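Local coordinates for protein dihydrodipicolinate synthase (Rhodopseudomonas palustris, PDB 3DZ1) that probably acts as a 4-hydroxy-tetrahydrodipicolinate synthase, the pyruvate-using lyase of lysine biosynthesis, at residues T12-P17 with V41-V46; F20-K25 with L275-Q280; A55-A60 with R281-S286; V106-P111 with T122-A127; L194-G199 with R211-A216. One frame throughout, in Å; residues are numbered along the deposited sequence.

Contact 1: residues T12-P17 with V41-V46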
# COMPACT_ATOMS: atom_id res chain seq x y z
N THR A 12 4.65 -25.00 -22.81
CA THR A 12 4.80 -23.55 -22.83
C THR A 12 3.56 -22.84 -23.37
O THR A 12 3.11 -23.11 -24.47
CB THR A 12 6.02 -23.15 -23.70
OG1 THR A 12 7.20 -23.81 -23.19
CG2 THR A 12 6.23 -21.64 -23.66
N PHE A 13 3.01 -21.94 -22.56
CA PHE A 13 1.86 -21.14 -22.97
C PHE A 13 2.37 -19.72 -23.18
O PHE A 13 2.92 -19.11 -22.26
CB PHE A 13 0.78 -21.12 -21.88
CG PHE A 13 -0.17 -22.29 -21.95
CD1 PHE A 13 0.29 -23.59 -21.78
CD2 PHE A 13 -1.53 -22.08 -22.19
CE1 PHE A 13 -0.59 -24.67 -21.84
CE2 PHE A 13 -2.42 -23.16 -22.25
CZ PHE A 13 -1.95 -24.46 -22.08
N ALA A 14 2.19 -19.18 -24.37
CA ALA A 14 2.66 -17.83 -24.65
C ALA A 14 1.64 -16.78 -24.23
O ALA A 14 0.45 -16.92 -24.52
CB ALA A 14 2.99 -17.69 -26.13
N ILE A 15 2.09 -15.73 -23.55
CA ILE A 15 1.18 -14.65 -23.16
C ILE A 15 1.27 -13.65 -24.30
O ILE A 15 2.30 -13.01 -24.51
CB ILE A 15 1.62 -13.97 -21.85
CG1 ILE A 15 1.70 -15.01 -20.73
CG2 ILE A 15 0.61 -12.88 -21.49
CD1 ILE A 15 2.20 -14.45 -19.41
N ALA A 16 0.18 -13.53 -25.04
CA ALA A 16 0.13 -12.65 -26.20
C ALA A 16 -0.20 -11.19 -25.95
O ALA A 16 -1.15 -10.85 -25.26
CB ALA A 16 -0.86 -13.21 -27.22
N PRO A 17 0.62 -10.29 -26.53
CA PRO A 17 0.34 -8.87 -26.35
C PRO A 17 -0.77 -8.58 -27.36
O PRO A 17 -1.04 -9.42 -28.23
CB PRO A 17 1.66 -8.21 -26.76
CG PRO A 17 2.14 -9.13 -27.84
CD PRO A 17 1.89 -10.50 -27.24
N VAL A 41 6.32 -22.85 -33.24
CA VAL A 41 7.46 -23.12 -32.37
C VAL A 41 7.22 -24.10 -31.22
O VAL A 41 8.08 -24.27 -30.35
CB VAL A 41 8.05 -21.80 -31.79
CG1 VAL A 41 8.44 -20.88 -32.94
CG2 VAL A 41 7.05 -21.13 -30.86
N GLY A 42 6.05 -24.74 -31.19
CA GLY A 42 5.79 -25.72 -30.15
C GLY A 42 5.02 -25.30 -28.90
O GLY A 42 4.99 -26.05 -27.93
N CYS A 43 4.42 -24.11 -28.91
CA CYS A 43 3.65 -23.66 -27.75
C CYS A 43 2.38 -24.51 -27.64
O CYS A 43 1.76 -24.85 -28.65
CB CYS A 43 3.26 -22.19 -27.90
SG CYS A 43 4.63 -21.02 -27.70
N GLU A 44 2.00 -24.86 -26.41
CA GLU A 44 0.81 -25.66 -26.18
C GLU A 44 -0.43 -24.79 -26.05
O GLU A 44 -1.56 -25.25 -26.22
CB GLU A 44 0.97 -26.51 -24.91
CG GLU A 44 -0.28 -27.30 -24.54
CD GLU A 44 -0.00 -28.47 -23.61
OE1 GLU A 44 0.88 -29.30 -23.95
OE2 GLU A 44 -0.67 -28.58 -22.55
N GLY A 45 -0.23 -23.51 -25.74
CA GLY A 45 -1.36 -22.62 -25.59
C GLY A 45 -0.99 -21.16 -25.64
O GLY A 45 0.18 -20.80 -25.75
N VAL A 46 -2.02 -20.32 -25.57
CA VAL A 46 -1.83 -18.88 -25.62
C VAL A 46 -2.78 -18.22 -24.63
O VAL A 46 -3.94 -18.61 -24.53
CB VAL A 46 -2.12 -18.33 -27.04
CG1 VAL A 46 -1.76 -16.84 -27.12
CG2 VAL A 46 -1.35 -19.12 -28.09
O HOH W 1 4.88 -26.54 -25.31
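The Phe13 ring lies against the backbone of Gly45 where the first two strands of the TIM barrel pair in parallel, the two strands of a beta-alpha-beta unit whose crossover is helix 28-40. In this tight part Gly45 CA stands 3.7 Å from the Phe13 ring centroid, a CH-pi contact over one face, and the absence of a side chain at Gly45 lets the ring lie directly on the backbone. The ring reaches the glycine because CG is turned anti to the carbonyl carbon (chi1 -86°). On the face of the sheet that carries Ala14 and Val46, Ala14 CB touches Cys43 SG at 4.0 Å, and Tyr38 of helix 28-40 packs over both Ala14 and Val46. Backbone bonds fix the register, Ala14 N giving to Gly45 O at 2.9 Å and Glu44 N to Thr12 O at 2.8 Å. The looser side lies just before strand 45-48, where the chain comes off the helix. There Glu44, partly exposed, crosses the ring rim with its CG 3.8 Å from Phe13 CE1, while its OE2 accepts from Ala10 N. Gly42, with positive phi, closes a Schellman motif after the helix, and a water spans the gap, accepting from Thr12 N and donating to Gly42 O at 2.7 Å.

Contact 2: residues F20-K25 with L275-Q280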
# COMPACT_ATOMS: atom_id res chain seq x y z
N PHE A 20 -1.09 -3.49 -31.93
CA PHE A 20 -1.70 -2.21 -32.31
C PHE A 20 -0.87 -1.53 -33.39
O PHE A 20 0.33 -1.77 -33.51
CB PHE A 20 -1.75 -1.23 -31.13
CG PHE A 20 -2.61 -1.66 -29.99
CD1 PHE A 20 -3.98 -1.86 -30.16
CD2 PHE A 20 -2.06 -1.82 -28.72
CE1 PHE A 20 -4.78 -2.20 -29.08
CE2 PHE A 20 -2.86 -2.17 -27.64
CZ PHE A 20 -4.22 -2.36 -27.82
N HIS A 21 -1.53 -0.68 -34.17
CA HIS A 21 -0.83 0.10 -35.17
C HIS A 21 -0.57 1.41 -34.42
O HIS A 21 -1.00 1.55 -33.27
CB HIS A 21 -1.70 0.33 -36.40
CG HIS A 21 -1.86 -0.89 -37.26
ND1 HIS A 21 -0.79 -1.54 -37.83
CD2 HIS A 21 -2.97 -1.57 -37.65
CE1 HIS A 21 -1.23 -2.57 -38.54
NE2 HIS A 21 -2.55 -2.60 -38.45
N ASP A 22 0.11 2.35 -35.04
CA ASP A 22 0.42 3.62 -34.38
C ASP A 22 -0.80 4.45 -33.97
O ASP A 22 -0.77 5.16 -32.96
CB ASP A 22 1.36 4.42 -35.27
CG ASP A 22 2.59 3.61 -35.67
OD1 ASP A 22 3.49 3.44 -34.82
OD2 ASP A 22 2.64 3.14 -36.82
N ASP A 23 -1.87 4.38 -34.75
CA ASP A 23 -3.08 5.13 -34.44
C ASP A 23 -3.82 4.49 -33.27
O ASP A 23 -4.82 5.02 -32.77
CB ASP A 23 -4.00 5.18 -35.67
CG ASP A 23 -4.25 3.81 -36.27
OD1 ASP A 23 -4.49 2.86 -35.51
OD2 ASP A 23 -4.20 3.68 -37.52
N GLY A 24 -3.32 3.34 -32.82
CA GLY A 24 -3.94 2.65 -31.70
C GLY A 24 -4.98 1.61 -32.07
O GLY A 24 -5.54 0.95 -31.19
N LYS A 25 -5.24 1.44 -33.36
CA LYS A 25 -6.22 0.45 -33.79
C LYS A 25 -5.62 -0.94 -33.74
O LYS A 25 -4.43 -1.14 -34.01
CB LYS A 25 -6.72 0.75 -35.22
CG LYS A 25 -5.70 0.43 -36.28
CD LYS A 25 -6.14 0.94 -37.63
CE LYS A 25 -5.01 0.75 -38.62
NZ LYS A 25 -5.35 1.29 -39.95
N LEU A 275 5.17 -8.48 -35.38
CA LEU A 275 4.29 -7.33 -35.24
C LEU A 275 4.63 -6.31 -36.32
O LEU A 275 5.80 -6.13 -36.65
CB LEU A 275 4.45 -6.67 -33.86
CG LEU A 275 4.07 -7.45 -32.61
CD1 LEU A 275 4.24 -6.56 -31.38
CD2 LEU A 275 2.63 -7.93 -32.71
N SER A 276 3.61 -5.65 -36.88
CA SER A 276 3.82 -4.62 -37.89
C SER A 276 4.32 -3.37 -37.20
O SER A 276 5.16 -2.64 -37.72
CB SER A 276 2.50 -4.29 -38.61
OG SER A 276 2.06 -5.37 -39.41
N SER A 277 3.78 -3.13 -36.00
CA SER A 277 4.15 -1.97 -35.19
C SER A 277 4.34 -2.39 -33.74
O SER A 277 3.68 -3.31 -33.26
CB SER A 277 3.06 -0.90 -35.27
OG SER A 277 3.32 0.14 -34.34
N SER A 278 5.23 -1.69 -33.05
CA SER A 278 5.52 -1.96 -31.64
C SER A 278 4.68 -1.05 -30.75
O SER A 278 4.87 -1.00 -29.54
CB SER A 278 7.00 -1.72 -31.36
OG SER A 278 7.36 -0.38 -31.67
N ALA A 279 3.74 -0.34 -31.36
CA ALA A 279 2.88 0.59 -30.64
C ALA A 279 2.03 0.00 -29.52
O ALA A 279 1.59 -1.15 -29.57
CB ALA A 279 1.97 1.31 -31.64
N GLN A 280 1.82 0.83 -28.49
CA GLN A 280 0.98 0.49 -27.35
C GLN A 280 -0.03 1.62 -27.29
O GLN A 280 0.17 2.66 -27.93
CB GLN A 280 1.77 0.51 -26.04
CG GLN A 280 3.07 -0.23 -26.03
CD GLN A 280 3.87 0.05 -24.77
OE1 GLN A 280 5.08 -0.15 -24.74
NE2 GLN A 280 3.18 0.50 -23.73
O HOH W 2 1.74 -3.38 -31.17
O HOH W 3 5.01 1.51 -36.56
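Ser277 and Ala279 push their CB atoms against the backbone of Phe20 and His21. Ser277 CB sits 3.4 Å from Phe20 O, and Ala279 CB comes equally near, 3.4 Å, to His21 O. Beside them the Phe20 ring presents its edge to the carbonyl of Ala279, whose O lies near the ring plane, 3.8 Å from Phe20 CD2. At the outer end His21 CE1 meets Ser276 CB edge-on at 4.1 Å, and Asp22 OD1 approaches Ser277 OG at 3.3 Å.

A second shell holds these groups in place. Residues His21 to Gly24 form a type I beta turn, with Gly24 at positive phi. In the partner loop Ser277 OG, anti to its own nitrogen (chi1 171°), accepts from Ala279 N at 3.0 Å in an ST turn. One water accepts from Phe20 N and lies within bonding distance of the Ser277 and Ala279 carbonyls; another donates to Asp22 OD2 and also bonds Ser277 OG. Further out, Lys266 of helix 260-271 bonds Ala279 O and Ser30 OG pairs with Ser276 N.

The contact joins the loop after strand 11-15 to the loop before helix 289-301, well away from the predicted pyruvate site. Two waters bridge the polar groups of the loops, while carbon atoms packed on carbonyl oxygens supply the close fit.

Contact 3: residues A55-A60 with R281-S286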
# COMPACT_ATOMS: atom_id res chain seq x y z
N ALA A 55 -5.47 -5.06 -21.95
CA ALA A 55 -6.93 -5.12 -21.93
C ALA A 55 -7.56 -3.89 -21.29
O ALA A 55 -8.61 -3.42 -21.72
CB ALA A 55 -7.39 -6.38 -21.21
N PRO A 56 -6.93 -3.34 -20.23
CA PRO A 56 -7.52 -2.15 -19.61
C PRO A 56 -7.62 -0.97 -20.56
O PRO A 56 -8.37 -0.02 -20.32
CB PRO A 56 -6.58 -1.88 -18.44
CG PRO A 56 -6.13 -3.26 -18.06
CD PRO A 56 -5.84 -3.88 -19.40
N LYS A 57 -6.86 -1.02 -21.66
CA LYS A 57 -6.83 0.05 -22.66
C LYS A 57 -7.79 -0.17 -23.83
O LYS A 57 -7.83 0.63 -24.76
CB LYS A 57 -5.41 0.21 -23.22
CG LYS A 57 -4.34 0.39 -22.16
CD LYS A 57 -2.97 0.53 -22.81
CE LYS A 57 -1.86 0.63 -21.78
NZ LYS A 57 -0.52 0.68 -22.41
N LEU A 58 -8.55 -1.26 -23.77
CA LEU A 58 -9.52 -1.59 -24.82
C LEU A 58 -10.93 -1.42 -24.27
O LEU A 58 -11.14 -1.45 -23.05
CB LEU A 58 -9.33 -3.05 -25.24
CG LEU A 58 -7.94 -3.52 -25.67
CD1 LEU A 58 -7.94 -5.03 -25.80
CD2 LEU A 58 -7.56 -2.87 -26.99
N ASP A 59 -11.90 -1.22 -25.15
CA ASP A 59 -13.28 -1.11 -24.69
C ASP A 59 -13.86 -2.53 -24.75
O ASP A 59 -13.26 -3.42 -25.36
CB ASP A 59 -14.09 -0.14 -25.57
CG ASP A 59 -14.28 -0.64 -26.99
OD1 ASP A 59 -14.75 -1.78 -27.17
OD2 ASP A 59 -13.98 0.12 -27.93
N ALA A 60 -15.01 -2.74 -24.12
CA ALA A 60 -15.63 -4.06 -24.09
C ALA A 60 -15.67 -4.78 -25.44
O ALA A 60 -15.25 -5.94 -25.54
CB ALA A 60 -17.05 -3.95 -23.52
N ARG A 281 -1.10 1.44 -26.53
CA ARG A 281 -2.09 2.49 -26.39
C ARG A 281 -1.72 3.28 -25.13
O ARG A 281 -1.03 2.76 -24.26
CB ARG A 281 -3.49 1.90 -26.24
CG ARG A 281 -4.09 1.38 -27.52
CD ARG A 281 -5.57 1.09 -27.33
NE ARG A 281 -6.23 0.77 -28.58
CZ ARG A 281 -7.53 0.53 -28.69
NH1 ARG A 281 -8.30 0.56 -27.61
NH2 ARG A 281 -8.06 0.25 -29.87
N LYS A 282 -2.18 4.52 -25.04
CA LYS A 282 -1.89 5.34 -23.87
C LYS A 282 -2.68 4.77 -22.69
O LYS A 282 -3.81 4.33 -22.85
CB LYS A 282 -2.32 6.79 -24.10
CG LYS A 282 -1.61 7.49 -25.25
CD LYS A 282 -2.05 8.95 -25.32
CE LYS A 282 -1.43 9.66 -26.52
NZ LYS A 282 -1.91 9.09 -27.81
N PRO A 283 -2.08 4.77 -21.48
CA PRO A 283 -0.74 5.26 -21.18
C PRO A 283 0.33 4.20 -21.49
O PRO A 283 0.14 3.02 -21.22
CB PRO A 283 -0.82 5.58 -19.70
CG PRO A 283 -1.71 4.49 -19.19
CD PRO A 283 -2.80 4.43 -20.24
N GLY A 284 1.44 4.64 -22.07
CA GLY A 284 2.52 3.72 -22.41
C GLY A 284 3.60 4.43 -23.20
O GLY A 284 3.30 5.17 -24.14
N ALA A 285 4.86 4.23 -22.82
CA ALA A 285 5.96 4.88 -23.52
C ALA A 285 6.88 3.88 -24.18
O ALA A 285 7.14 2.81 -23.64
CB ALA A 285 6.74 5.75 -22.54
N SER A 286 7.38 4.24 -25.36
CA SER A 286 8.29 3.38 -26.12
C SER A 286 9.72 3.49 -25.58
O SER A 286 10.03 4.35 -24.76
CB SER A 286 8.26 3.77 -27.60
OG SER A 286 9.12 2.93 -28.35
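Lys57 reaches out of the short 3-10 turn 55-57 and lays its extended side chain alongside Arg281, the two running past each other in opposite directions. The turn itself is closed by Leu58 N bonding to Ala55 O, which helps set the start of the lysine. From there CG leaves anti to the carbonyl carbon (chi1 -53°), and the aliphatic portion of Lys57 passes Arg281 with CD 3.7 Å from the arginine CB. The ammonium ends between two carbonyl oxygens: Lys57 NZ donates to Pro283 O at 2.7 Å, approaching from above that carbonyl plane, and to Arg281 O at 2.8 Å. Glu54 gives the same NZ a salt bridge.

The carbonyl O of Lys57 takes the reciprocal bond, from Arg281 NH1 at 2.9 Å, with the oxygen at the edge of the guanidinium and close to its plane. Next along the chain, Leu58 crosses Arg281 at about a right angle and sets CD2 over one guanidinium face, 3.6 Å from Arg281 NH1. Asp59 then stands at the N-cap of helix 60-73, its OD1 accepting from Glu62 N. The remaining nitrogens of the guanidinium are held from outside, NE by the carbonyl of Gly24 and NH2 by the carboxylate of Glu62. Pro283 also packs on Phe88 of a neighbouring subunit, so this surface lies at an interface of the tetramer.

Each cation thus binds backbone oxygen across the contact and a carboxylate nearby, which probably balances the two positive charges and fixes the direction of both chains.

Contact 4: residues V106-P111 with T122-A127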
# COMPACT_ATOMS: atom_id res chain seq x y z
N VAL A 106 -10.48 -19.63 -18.64
CA VAL A 106 -10.20 -18.23 -18.32
C VAL A 106 -9.27 -18.08 -17.12
O VAL A 106 -9.09 -19.01 -16.34
CB VAL A 106 -11.52 -17.46 -18.03
CG1 VAL A 106 -12.47 -17.61 -19.21
CG2 VAL A 106 -12.16 -17.98 -16.75
N MSE A 107 -8.67 -16.90 -16.98
CA MSE A 107 -7.76 -16.64 -15.87
C MSE A 107 -8.35 -15.58 -14.95
O MSE A 107 -8.92 -14.59 -15.42
CB MSE A 107 -6.39 -16.19 -16.39
CG MSE A 107 -5.35 -15.99 -15.28
SE MSE A 107 -3.55 -15.61 -15.94
CE MSE A 107 -3.80 -13.78 -16.50
N ILE A 108 -8.22 -15.79 -13.65
CA ILE A 108 -8.76 -14.85 -12.68
C ILE A 108 -7.72 -14.46 -11.64
O ILE A 108 -7.14 -15.32 -10.96
CB ILE A 108 -9.99 -15.42 -11.94
CG1 ILE A 108 -11.03 -15.91 -12.95
CG2 ILE A 108 -10.62 -14.34 -11.06
CD1 ILE A 108 -12.21 -16.63 -12.30
N ALA A 109 -7.50 -13.15 -11.52
CA ALA A 109 -6.56 -12.61 -10.54
C ALA A 109 -7.43 -11.93 -9.49
O ALA A 109 -8.53 -11.49 -9.78
CB ALA A 109 -5.63 -11.60 -11.20
N PRO A 110 -6.94 -11.85 -8.25
CA PRO A 110 -7.73 -11.21 -7.20
C PRO A 110 -7.58 -9.69 -7.21
O PRO A 110 -6.57 -9.16 -7.69
CB PRO A 110 -7.14 -11.81 -5.93
CG PRO A 110 -5.69 -11.87 -6.27
CD PRO A 110 -5.69 -12.42 -7.70
N PRO A 111 -8.59 -8.97 -6.71
CA PRO A 111 -8.47 -7.51 -6.68
C PRO A 111 -7.32 -7.19 -5.72
O PRO A 111 -7.07 -7.94 -4.78
CB PRO A 111 -9.83 -7.05 -6.16
CG PRO A 111 -10.34 -8.25 -5.40
CD PRO A 111 -9.93 -9.39 -6.29
N THR A 122 -13.19 -16.18 -0.12
CA THR A 122 -14.55 -15.74 -0.41
C THR A 122 -14.65 -15.13 -1.81
O THR A 122 -15.59 -15.42 -2.55
CB THR A 122 -15.04 -14.70 0.62
OG1 THR A 122 -15.29 -15.36 1.86
CG2 THR A 122 -16.33 -14.02 0.13
N TYR A 123 -13.67 -14.30 -2.17
CA TYR A 123 -13.69 -13.67 -3.48
C TYR A 123 -13.78 -14.69 -4.61
O TYR A 123 -14.61 -14.57 -5.52
CB TYR A 123 -12.44 -12.82 -3.71
CG TYR A 123 -12.42 -12.23 -5.09
CD1 TYR A 123 -13.22 -11.14 -5.41
CD2 TYR A 123 -11.67 -12.82 -6.11
CE1 TYR A 123 -13.30 -10.65 -6.72
CE2 TYR A 123 -11.74 -12.34 -7.42
CZ TYR A 123 -12.55 -11.26 -7.72
OH TYR A 123 -12.65 -10.79 -9.01
N PHE A 124 -12.93 -15.70 -4.55
CA PHE A 124 -12.93 -16.70 -5.60
C PHE A 124 -14.18 -17.56 -5.65
O PHE A 124 -14.56 -18.03 -6.72
CB PHE A 124 -11.65 -17.53 -5.52
CG PHE A 124 -10.45 -16.78 -6.01
CD1 PHE A 124 -10.34 -16.43 -7.35
CD2 PHE A 124 -9.47 -16.33 -5.12
CE1 PHE A 124 -9.29 -15.64 -7.81
CE2 PHE A 124 -8.42 -15.53 -5.57
CZ PHE A 124 -8.33 -15.19 -6.91
N ARG A 125 -14.85 -17.75 -4.52
CA ARG A 125 -16.09 -18.51 -4.52
C ARG A 125 -17.14 -17.65 -5.24
O ARG A 125 -17.99 -18.15 -5.95
CB ARG A 125 -16.56 -18.83 -3.10
CG ARG A 125 -15.67 -19.81 -2.35
CD ARG A 125 -16.42 -20.51 -1.23
NE ARG A 125 -17.01 -19.58 -0.26
CZ ARG A 125 -16.34 -19.00 0.73
NH1 ARG A 125 -15.04 -19.25 0.91
NH2 ARG A 125 -16.96 -18.16 1.54
N GLN A 126 -17.05 -16.34 -5.04
CA GLN A 126 -17.99 -15.43 -5.69
C GLN A 126 -17.65 -15.34 -7.17
O GLN A 126 -18.54 -15.23 -8.02
CB GLN A 126 -17.93 -14.03 -5.06
CG GLN A 126 -18.21 -14.00 -3.58
CD GLN A 126 -18.08 -12.60 -3.01
OE1 GLN A 126 -17.14 -11.87 -3.34
NE2 GLN A 126 -19.00 -12.23 -2.13
N ALA A 127 -16.36 -15.38 -7.47
CA ALA A 127 -15.87 -15.30 -8.84
C ALA A 127 -16.33 -16.50 -9.66
O ALA A 127 -16.80 -16.34 -10.79
CB ALA A 127 -14.34 -15.20 -8.85
O HOH W 4 -10.50 -10.04 -10.77
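Ile108, Phe124 and Tyr123 carry this contact between strand 105-108 of the barrel and helix 117-131 outside it; the axes of segments 106-108 and 122-127 run roughly antiparallel (151°), 11.3 Å apart at closest approach. It belongs to a beta-alpha-beta unit of the TIM barrel. Ile108 points at the helix and its CG2 meets the edge of the Phe124 ring, 3.7 Å from Phe124 CE1. That branch is anti to the backbone nitrogen, while Ile108 CD1 reaches on to Ala127 CB at 4.3 Å. Phe124 also takes Pro110, whose CB touches Phe124 CZ at 3.7 Å, and its ring meets Trp137 of the next strand. Tyr123 swings its ring toward the loop after the strand with CG anti to its backbone nitrogen (chi1 177°). Pro111 CD stands over the centre of that ring, 3.5 Å from the centroid and only 9° off the normal, a clear CH-pi contact. Ile108 CG2 lies at an edge of the same ring. The phenol oxygen of Tyr123 is bonded to a water 2.9 Å from OH, which donates to Ala109 O. No direct hydrogen bond links the segments, so the seam depends on hydrocarbon packing and the CH-pi contact, while one water ties the carbonyl of Ala109 to the phenol.

Contact 5: residues L194-G199 with R211-A216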
# COMPACT_ATOMS: atom_id res chain seq x y z
N LEU A 194 -3.45 -30.51 -10.36
CA LEU A 194 -3.41 -29.08 -10.63
C LEU A 194 -2.20 -28.74 -11.48
O LEU A 194 -1.08 -29.09 -11.15
CB LEU A 194 -3.31 -28.31 -9.30
CG LEU A 194 -3.22 -26.78 -9.38
CD1 LEU A 194 -4.56 -26.21 -9.81
CD2 LEU A 194 -2.83 -26.21 -8.03
N SER A 195 -2.44 -28.05 -12.59
CA SER A 195 -1.36 -27.66 -13.47
C SER A 195 -0.70 -26.42 -12.88
O SER A 195 -1.38 -25.53 -12.35
CB SER A 195 -1.88 -27.34 -14.88
OG SER A 195 -0.85 -26.86 -15.73
N ILE A 196 0.62 -26.38 -12.94
CA ILE A 196 1.35 -25.23 -12.44
C ILE A 196 2.26 -24.70 -13.54
O ILE A 196 3.24 -25.34 -13.91
CB ILE A 196 2.20 -25.58 -11.19
CG1 ILE A 196 1.29 -26.02 -10.04
CG2 ILE A 196 3.02 -24.35 -10.77
CD1 ILE A 196 2.04 -26.35 -8.73
N LEU A 197 1.90 -23.55 -14.09
CA LEU A 197 2.70 -22.91 -15.13
C LEU A 197 3.25 -21.66 -14.48
O LEU A 197 2.52 -20.93 -13.81
CB LEU A 197 1.85 -22.56 -16.35
CG LEU A 197 1.22 -23.73 -17.10
CD1 LEU A 197 0.68 -23.23 -18.43
CD2 LEU A 197 2.25 -24.84 -17.34
N CYS A 198 4.54 -21.41 -14.69
CA CYS A 198 5.19 -20.28 -14.05
C CYS A 198 5.34 -19.01 -14.86
O CYS A 198 5.47 -19.04 -16.09
CB CYS A 198 6.55 -20.74 -13.54
SG CYS A 198 6.38 -22.14 -12.41
N GLY A 199 5.32 -17.90 -14.14
CA GLY A 199 5.44 -16.60 -14.76
C GLY A 199 6.54 -15.74 -14.16
O GLY A 199 7.70 -16.16 -14.07
N ARG A 211 11.62 -27.85 -9.44
CA ARG A 211 10.73 -28.00 -8.30
C ARG A 211 9.48 -28.81 -8.63
O ARG A 211 8.82 -29.33 -7.73
CB ARG A 211 10.30 -26.63 -7.77
CG ARG A 211 11.44 -25.81 -7.18
CD ARG A 211 12.10 -26.55 -6.03
NE ARG A 211 13.12 -25.72 -5.39
CZ ARG A 211 13.08 -25.37 -4.11
NH1 ARG A 211 12.08 -25.77 -3.33
NH2 ARG A 211 14.05 -24.61 -3.60
N GLY A 212 9.15 -28.90 -9.91
CA GLY A 212 7.98 -29.67 -10.29
C GLY A 212 6.91 -28.94 -11.08
O GLY A 212 5.81 -29.46 -11.26
N ALA A 213 7.22 -27.73 -11.56
CA ALA A 213 6.24 -26.99 -12.35
C ALA A 213 6.01 -27.79 -13.64
O ALA A 213 6.89 -28.54 -14.06
CB ALA A 213 6.77 -25.60 -12.68
N ASP A 214 4.84 -27.62 -14.25
CA ASP A 214 4.51 -28.33 -15.48
C ASP A 214 5.02 -27.61 -16.71
O ASP A 214 5.14 -28.21 -17.79
CB ASP A 214 3.00 -28.52 -15.60
CG ASP A 214 2.46 -29.47 -14.57
OD1 ASP A 214 2.90 -30.64 -14.55
OD2 ASP A 214 1.60 -29.06 -13.77
N GLY A 215 5.31 -26.33 -16.56
CA GLY A 215 5.79 -25.56 -17.68
C GLY A 215 5.78 -24.08 -17.41
O GLY A 215 5.82 -23.64 -16.25
N ALA A 216 5.72 -23.30 -18.48
CA ALA A 216 5.73 -21.85 -18.36
C ALA A 216 4.61 -21.14 -19.10
O ALA A 216 4.16 -21.60 -20.16
CB ALA A 216 7.07 -21.32 -18.87
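The Asp214 carboxylate, the one flat side-chain group that bonds across this contact, points OD2 at the backbone of Ile196. Ile196 N donates to Asp214 OD2 at 3.0 Å, meeting the anti lone pair, away from OD1. Close beside it lies Ser195 CA, 3.3 Å from the same Asp214 OD2. The group arrives there because CG is set anti to the carbonyl carbon (chi1 -69°). Arg183 of helix 176-188 makes a salt bridge to OD2 as well, so this oxygen is gripped by both a backbone N-H and a cation.

The backbone of Asp214 answers in kind: its N donates to Ile196 O at 2.8 Å, in the carbonyl plane, so the two residues hold each other by a pair of bonds. Further along, Cys198 N bonds to Gly215 O at 3.0 Å, and parallel pairing follows, Leu197 with Gly215 and Cys198 with Ala216. These are the seventh and eighth strands of the TIM barrel, connected through helix 205-211, which Gly212 ends in a Schellman motif.

Side chains fill both faces. Leu197 lays CD2 against the Gly215 backbone, 3.5 Å from Gly215 N, a place that the lack of a side chain at the glycine leaves accessible. On the other face Cys198 SG meets Ala213 CB at 3.5 Å. Leu197 also lies near Met217, a predicted pyruvate-binding residue.

An aspartate that accepts from the partner backbone while its own N-H donates back locks the start of the strand pairing, and Arg183 probably favours the ionised form of the carboxylate.

From the N terminus, contact 1 closes the first beta-alpha-beta loop, between strands 11-15 and 45-48. Contact 2 opens just after strand 11-15, inside that loop, and closes only near the C-terminal end, so the two cross. Contact 3 opens after strand 45-48 and closes just beyond contact 2; these long loops cross too, and they touch through Phe20, Leu58 and Arg281. Within both lie contacts 4 and 5, local closures in series along the barrel. Contact 5 meets contact 1 where Phe13 N bonds Ala216 O, joining the last strand to the first and shutting the barrel. Contacts 2 and 3 tie the loop before helix 289-301 to those after the first two strands.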